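Local coordinates for flagellar motor switch protein FliG (Aquifex aeolicus, PDB 3HJL) that probably forms part of the rotor-mounted switch complex at the base of the flagellar basal body, which sets the direction of flagellar rotation, at residues 109-121 with 175-187. Numbering follows the deposited sequence.
Sequences ILKEIEKVDSRIL and VKELAQILLEEIS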
loop_
_atom_site.group_PDB
_atom_site.type_symbol
_atom_site.label_atom_id
_atom_site.label_comp_id
_atom_site.label_asym_id
_atom_site.label_seq_id
_atom_site.Cartn_x
_atom_site.Cartn_y
_atom_site.Cartn_z
ATOM N N ILE A 109 -12.428 -3.743 -8.006
ATOM C CA ILE A 109 -12.524 -2.814 -6.894
ATOM C C ILE A 109 -13.979 -2.464 -6.585
ATOM O O ILE A 109 -14.405 -2.545 -5.429
ATOM C CB ILE A 109 -11.703 -1.516 -7.177
ATOM C CG1 ILE A 109 -10.184 -1.802 -7.182
ATOM C CG2 ILE A 109 -12.002 -0.456 -6.166
ATOM C CD1 ILE A 109 -9.648 -2.396 -5.884
ATOM N N LEU A 110 -14.748 -2.117 -7.616
ATOM C CA LEU A 110 -16.157 -1.753 -7.434
ATOM C C LEU A 110 -17.037 -2.946 -7.000
ATOM O O LEU A 110 -18.036 -2.753 -6.312
ATOM C CB LEU A 110 -16.707 -1.049 -8.686
ATOM C CG LEU A 110 -16.070 0.317 -9.069
ATOM C CD1 LEU A 110 -16.713 0.866 -10.345
ATOM C CD2 LEU A 110 -16.149 1.382 -7.973
ATOM N N LYS A 111 -16.644 -4.172 -7.352
ATOM C CA LYS A 111 -17.320 -5.377 -6.836
ATOM C C LYS A 111 -17.117 -5.547 -5.322
ATOM O O LYS A 111 -18.020 -6.005 -4.626
ATOM C CB LYS A 111 -16.843 -6.640 -7.554
ATOM C CG LYS A 111 -17.470 -6.867 -8.918
ATOM C CD LYS A 111 -16.933 -8.156 -9.544
ATOM C CE LYS A 111 -17.561 -8.426 -10.907
ATOM N NZ LYS A 111 -17.148 -9.751 -11.456
ATOM N N GLU A 112 -15.922 -5.219 -4.826
ATOM C CA GLU A 112 -15.650 -5.236 -3.389
ATOM C C GLU A 112 -16.460 -4.179 -2.646
ATOM O O GLU A 112 -16.864 -4.398 -1.499
ATOM C CB GLU A 112 -14.162 -5.034 -3.109
ATOM C CG GLU A 112 -13.278 -6.174 -3.569
ATOM C CD GLU A 112 -13.545 -7.485 -2.828
ATOM O OE1 GLU A 112 -13.629 -7.479 -1.570
ATOM O OE2 GLU A 112 -13.653 -8.522 -3.515
ATOM N N ILE A 113 -16.642 -3.019 -3.286
ATOM C CA ILE A 113 -17.499 -1.939 -2.773
ATOM C C ILE A 113 -18.969 -2.391 -2.696
ATOM O O ILE A 113 -19.695 -2.029 -1.772
ATOM C CB ILE A 113 -17.411 -0.661 -3.706
ATOM C CG1 ILE A 113 -16.099 0.086 -3.500
ATOM C CG2 ILE A 113 -18.557 0.290 -3.442
ATOM C CD1 ILE A 113 -15.992 0.792 -2.126
ATOM N N GLU A 114 -19.386 -3.163 -3.698
ATOM C CA GLU A 114 -20.750 -3.687 -3.808
ATOM C C GLU A 114 -21.070 -4.675 -2.662
ATOM O O GLU A 114 -22.222 -4.848 -2.292
ATOM C CB GLU A 114 -20.938 -4.400 -5.163
ATOM C CG GLU A 114 -22.178 -3.984 -5.962
ATOM C CD GLU A 114 -21.985 -2.677 -6.703
ATOM O OE1 GLU A 114 -21.104 -1.895 -6.301
ATOM O OE2 GLU A 114 -22.733 -2.410 -7.666
ATOM N N LYS A 115 -20.051 -5.350 -2.142
ATOM C CA LYS A 115 -20.218 -6.239 -0.993
ATOM C C LYS A 115 -20.436 -5.502 0.331
ATOM O O LYS A 115 -20.981 -6.078 1.270
ATOM C CB LYS A 115 -19.001 -7.145 -0.841
ATOM C CG LYS A 115 -18.829 -8.145 -1.973
ATOM C CD LYS A 115 -17.523 -8.901 -1.809
ATOM C CE LYS A 115 -17.106 -9.606 -3.084
ATOM N NZ LYS A 115 -15.779 -10.248 -2.875
ATOM N N VAL A 116 -20.020 -4.239 0.407
ATOM C CA VAL A 116 -20.067 -3.488 1.654
ATOM C C VAL A 116 -21.488 -3.004 1.931
ATOM O O VAL A 116 -22.182 -2.602 1.028
ATOM C CB VAL A 116 -19.086 -2.289 1.635
ATOM C CG1 VAL A 116 -19.087 -1.567 2.982
ATOM C CG2 VAL A 116 -17.671 -2.761 1.287
ATOM N N ASP A 117 -21.923 -3.117 3.185
ATOM C CA ASP A 117 -23.245 -2.667 3.605
ATOM C C ASP A 117 -23.444 -1.188 3.211
ATOM O O ASP A 117 -22.625 -0.338 3.536
ATOM C CB ASP A 117 -23.364 -2.837 5.117
ATOM C CG ASP A 117 -24.771 -2.640 5.623
ATOM O OD1 ASP A 117 -25.342 -3.634 6.099
ATOM O OD2 ASP A 117 -25.306 -1.512 5.545
ATOM N N SER A 118 -24.537 -0.902 2.504
ATOM C CA SER A 118 -24.850 0.460 2.020
ATOM C C SER A 118 -24.980 1.534 3.104
ATOM O O SER A 118 -24.814 2.723 2.811
ATOM C CB SER A 118 -26.113 0.432 1.158
ATOM O OG SER A 118 -25.894 -0.328 -0.026
ATOM N N ARG A 119 -25.299 1.127 4.335
ATOM C CA ARG A 119 -25.303 2.049 5.483
ATOM C C ARG A 119 -23.886 2.528 5.795
ATOM O O ARG A 119 -23.678 3.691 6.126
ATOM C CB ARG A 119 -25.907 1.380 6.726
ATOM C CG ARG A 119 -27.387 1.056 6.605
ATOM C CD ARG A 119 -27.888 0.213 7.771
ATOM N NE ARG A 119 -27.583 -1.214 7.615
ATOM C CZ ARG A 119 -27.931 -2.161 8.488
ATOM N NH1 ARG A 119 -28.645 -1.868 9.581
ATOM N NH2 ARG A 119 -27.607 -3.431 8.241
ATOM N N ILE A 120 -22.919 1.616 5.685
ATOM C CA ILE A 120 -21.508 1.930 5.896
ATOM C C ILE A 120 -20.975 2.837 4.780
ATOM O O ILE A 120 -20.279 3.815 5.056
ATOM C CB ILE A 120 -20.644 0.632 6.015
ATOM C CG1 ILE A 120 -21.052 -0.164 7.277
ATOM C CG2 ILE A 120 -19.141 0.984 6.040
ATOM C CD1 ILE A 120 -20.431 -1.529 7.383
ATOM N N LEU A 121 -21.338 2.534 3.533
ATOM C CA LEU A 121 -20.942 3.359 2.386
ATOM C C LEU A 121 -21.573 4.761 2.467
ATOM O O LEU A 121 -20.887 5.753 2.251
ATOM C CB LEU A 121 -21.301 2.667 1.062
ATOM C CG LEU A 121 -20.618 1.313 0.766
ATOM C CD1 LEU A 121 -21.143 0.667 -0.493
ATOM C CD2 LEU A 121 -19.136 1.450 0.664
ATOM N N VAL A 175 -12.334 7.534 -9.743
ATOM C CA VAL A 175 -13.361 6.837 -8.989
ATOM C C VAL A 175 -12.807 5.562 -8.342
ATOM O O VAL A 175 -13.122 5.275 -7.190
ATOM C CB VAL A 175 -14.593 6.517 -9.873
ATOM C CG1 VAL A 175 -15.534 5.558 -9.148
ATOM C CG2 VAL A 175 -15.326 7.819 -10.244
ATOM N N LYS A 176 -11.974 4.832 -9.092
ATOM C CA LYS A 176 -11.236 3.666 -8.585
ATOM C C LYS A 176 -10.431 4.028 -7.340
ATOM O O LYS A 176 -10.526 3.356 -6.322
ATOM C CB LYS A 176 -10.282 3.126 -9.660
ATOM C CG LYS A 176 -9.645 1.768 -9.313
ATOM C CD LYS A 176 -8.449 1.453 -10.213
ATOM C CE LYS A 176 -7.711 0.223 -9.725
ATOM N NZ LYS A 176 -6.579 -0.147 -10.615
ATOM N N GLU A 177 -9.666 5.108 -7.428
ATOM C CA GLU A 177 -8.886 5.609 -6.297
ATOM C C GLU A 177 -9.778 5.995 -5.107
ATOM O O GLU A 177 -9.436 5.709 -3.976
ATOM C CB GLU A 177 -8.022 6.801 -6.739
ATOM C CG GLU A 177 -7.200 7.484 -5.617
ATOM C CD GLU A 177 -6.256 6.535 -4.893
ATOM O OE1 GLU A 177 -5.845 5.538 -5.512
ATOM O OE2 GLU A 177 -5.903 6.810 -3.723
ATOM N N LEU A 178 -10.912 6.629 -5.392
ATOM C CA LEU A 178 -11.937 6.981 -4.374
ATOM C C LEU A 178 -12.420 5.686 -3.658
ATOM O O LEU A 178 -12.510 5.625 -2.431
ATOM C CB LEU A 178 -13.134 7.671 -5.077
ATOM C CG LEU A 178 -13.832 8.932 -4.564
ATOM C CD1 LEU A 178 -12.855 10.096 -4.328
ATOM C CD2 LEU A 178 -14.892 9.343 -5.589
ATOM N N ALA A 179 -12.661 4.648 -4.448
ATOM C CA ALA A 179 -13.160 3.381 -3.956
ATOM C C ALA A 179 -12.124 2.651 -3.103
ATOM O O ALA A 179 -12.467 2.099 -2.063
ATOM C CB ALA A 179 -13.614 2.512 -5.138
ATOM N N GLN A 180 -10.862 2.682 -3.530
ATOM C CA GLN A 180 -9.764 2.078 -2.771
ATOM C C GLN A 180 -9.496 2.788 -1.432
ATOM O O GLN A 180 -9.192 2.132 -0.437
ATOM C CB GLN A 180 -8.483 2.007 -3.617
ATOM C CG GLN A 180 -8.604 1.079 -4.832
ATOM C CD GLN A 180 -7.264 0.687 -5.448
ATOM O OE1 GLN A 180 -6.808 1.295 -6.411
ATOM N NE2 GLN A 180 -6.632 -0.319 -4.882
ATOM N N ILE A 181 -9.593 4.116 -1.415
ATOM C CA ILE A 181 -9.499 4.900 -0.160
ATOM C C ILE A 181 -10.661 4.563 0.790
ATOM O O ILE A 181 -10.486 4.551 2.016
ATOM C CB ILE A 181 -9.486 6.446 -0.435
ATOM C CG1 ILE A 181 -8.167 6.874 -1.098
ATOM C CG2 ILE A 181 -9.710 7.271 0.871
ATOM C CD1 ILE A 181 -6.919 6.646 -0.243
ATOM N N LEU A 182 -11.832 4.296 0.217
ATOM C CA LEU A 182 -13.024 3.931 0.986
ATOM C C LEU A 182 -12.825 2.513 1.578
ATOM O O LEU A 182 -13.143 2.282 2.747
ATOM C CB LEU A 182 -14.295 4.022 0.101
ATOM C CG LEU A 182 -15.663 4.168 0.815
ATOM C CD1 LEU A 182 -16.749 4.784 -0.085
ATOM C CD2 LEU A 182 -16.143 2.828 1.370
ATOM N N LEU A 183 -12.226 1.600 0.803
ATOM C CA LEU A 183 -11.940 0.235 1.290
ATOM C C LEU A 183 -10.907 0.210 2.417
ATOM O O LEU A 183 -11.041 -0.549 3.359
ATOM C CB LEU A 183 -11.497 -0.676 0.136
ATOM C CG LEU A 183 -12.643 -1.074 -0.801
ATOM C CD1 LEU A 183 -12.121 -1.613 -2.125
ATOM C CD2 LEU A 183 -13.563 -2.084 -0.096
ATOM N N GLU A 184 -9.877 1.033 2.290
ATOM C CA GLU A 184 -8.872 1.233 3.342
ATOM C C GLU A 184 -9.431 1.890 4.611
ATOM O O GLU A 184 -8.983 1.594 5.716
ATOM C CB GLU A 184 -7.731 2.102 2.804
ATOM C CG GLU A 184 -6.879 1.368 1.797
ATOM C CD GLU A 184 -5.895 2.257 1.053
ATOM O OE1 GLU A 184 -6.124 3.486 0.910
ATOM O OE2 GLU A 184 -4.887 1.702 0.589
ATOM N N GLU A 185 -10.373 2.811 4.439
ATOM C CA GLU A 185 -11.045 3.453 5.562
ATOM C C GLU A 185 -11.923 2.452 6.335
ATOM O O GLU A 185 -12.026 2.522 7.552
ATOM C CB GLU A 185 -11.896 4.627 5.056
ATOM C CG GLU A 185 -12.519 5.493 6.155
ATOM C CD GLU A 185 -11.491 6.041 7.142
ATOM O OE1 GLU A 185 -10.383 6.428 6.699
ATOM O OE2 GLU A 185 -11.790 6.072 8.357
ATOM N N ILE A 186 -12.559 1.542 5.608
ATOM C CA ILE A 186 -13.372 0.475 6.197
ATOM C C ILE A 186 -12.474 -0.482 6.976
ATOM O O ILE A 186 -12.812 -0.917 8.077
ATOM C CB ILE A 186 -14.151 -0.303 5.083
ATOM C CG1 ILE A 186 -15.246 0.588 4.495
ATOM C CG2 ILE A 186 -14.775 -1.586 5.640
ATOM C CD1 ILE A 186 -15.775 0.126 3.164
ATOM N N SER A 187 -11.333 -0.817 6.384
ATOM C CA SER A 187 -10.314 -1.655 7.029
ATOM C C SER A 187 -9.738 -0.978 8.284
ATOM O O SER A 187 -9.462 -1.638 9.290
ATOM C CB SER A 187 -9.200 -1.956 6.012
ATOM O OG SER A 187 -8.190 -2.761 6.572
#
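I109 fits as a knob into a hole made by K176, A179, Q180 and L183, where the axes of segments 109-114 and 175-187 approach to 9.6 Å at 44°. With chi1 at -69° its CG2 is turned anti to the backbone N, onto A179 CB at 3.5 Å, while CD1 lies across the chain of Q180, 3.8 Å from Q180 CG. One turn on, I113 uses both atoms of its longer branch: CG1 packs on A179 CB at 3.8 Å, and CD1 lies 4.0 Å from L182 CD2. L183 lies alongside I109, E112 and I113, CD1 toward I109 and E112, CG toward I113 CD1. In the turn, V116 meets I186 tip to tip, V116 CG1 lying 3.7 Å from I186 CD1; in the next helix, the side chains of L121 and L182 cross at about a right angle, L121 CD2 touching L182 CD2 at 3.4 Å.

Polar side chains of 109-121 make no bond to 175-187. D117 N-caps the next helix, OD2 accepting from R119 N at 2.9 Å; R119 grips this carboxylate side-on through NE and NH2.

Helix 172-193 thus packs against both helix 93-114 and helix 118-125, with F136 of helix 130-137 touching I113, A179 and L182.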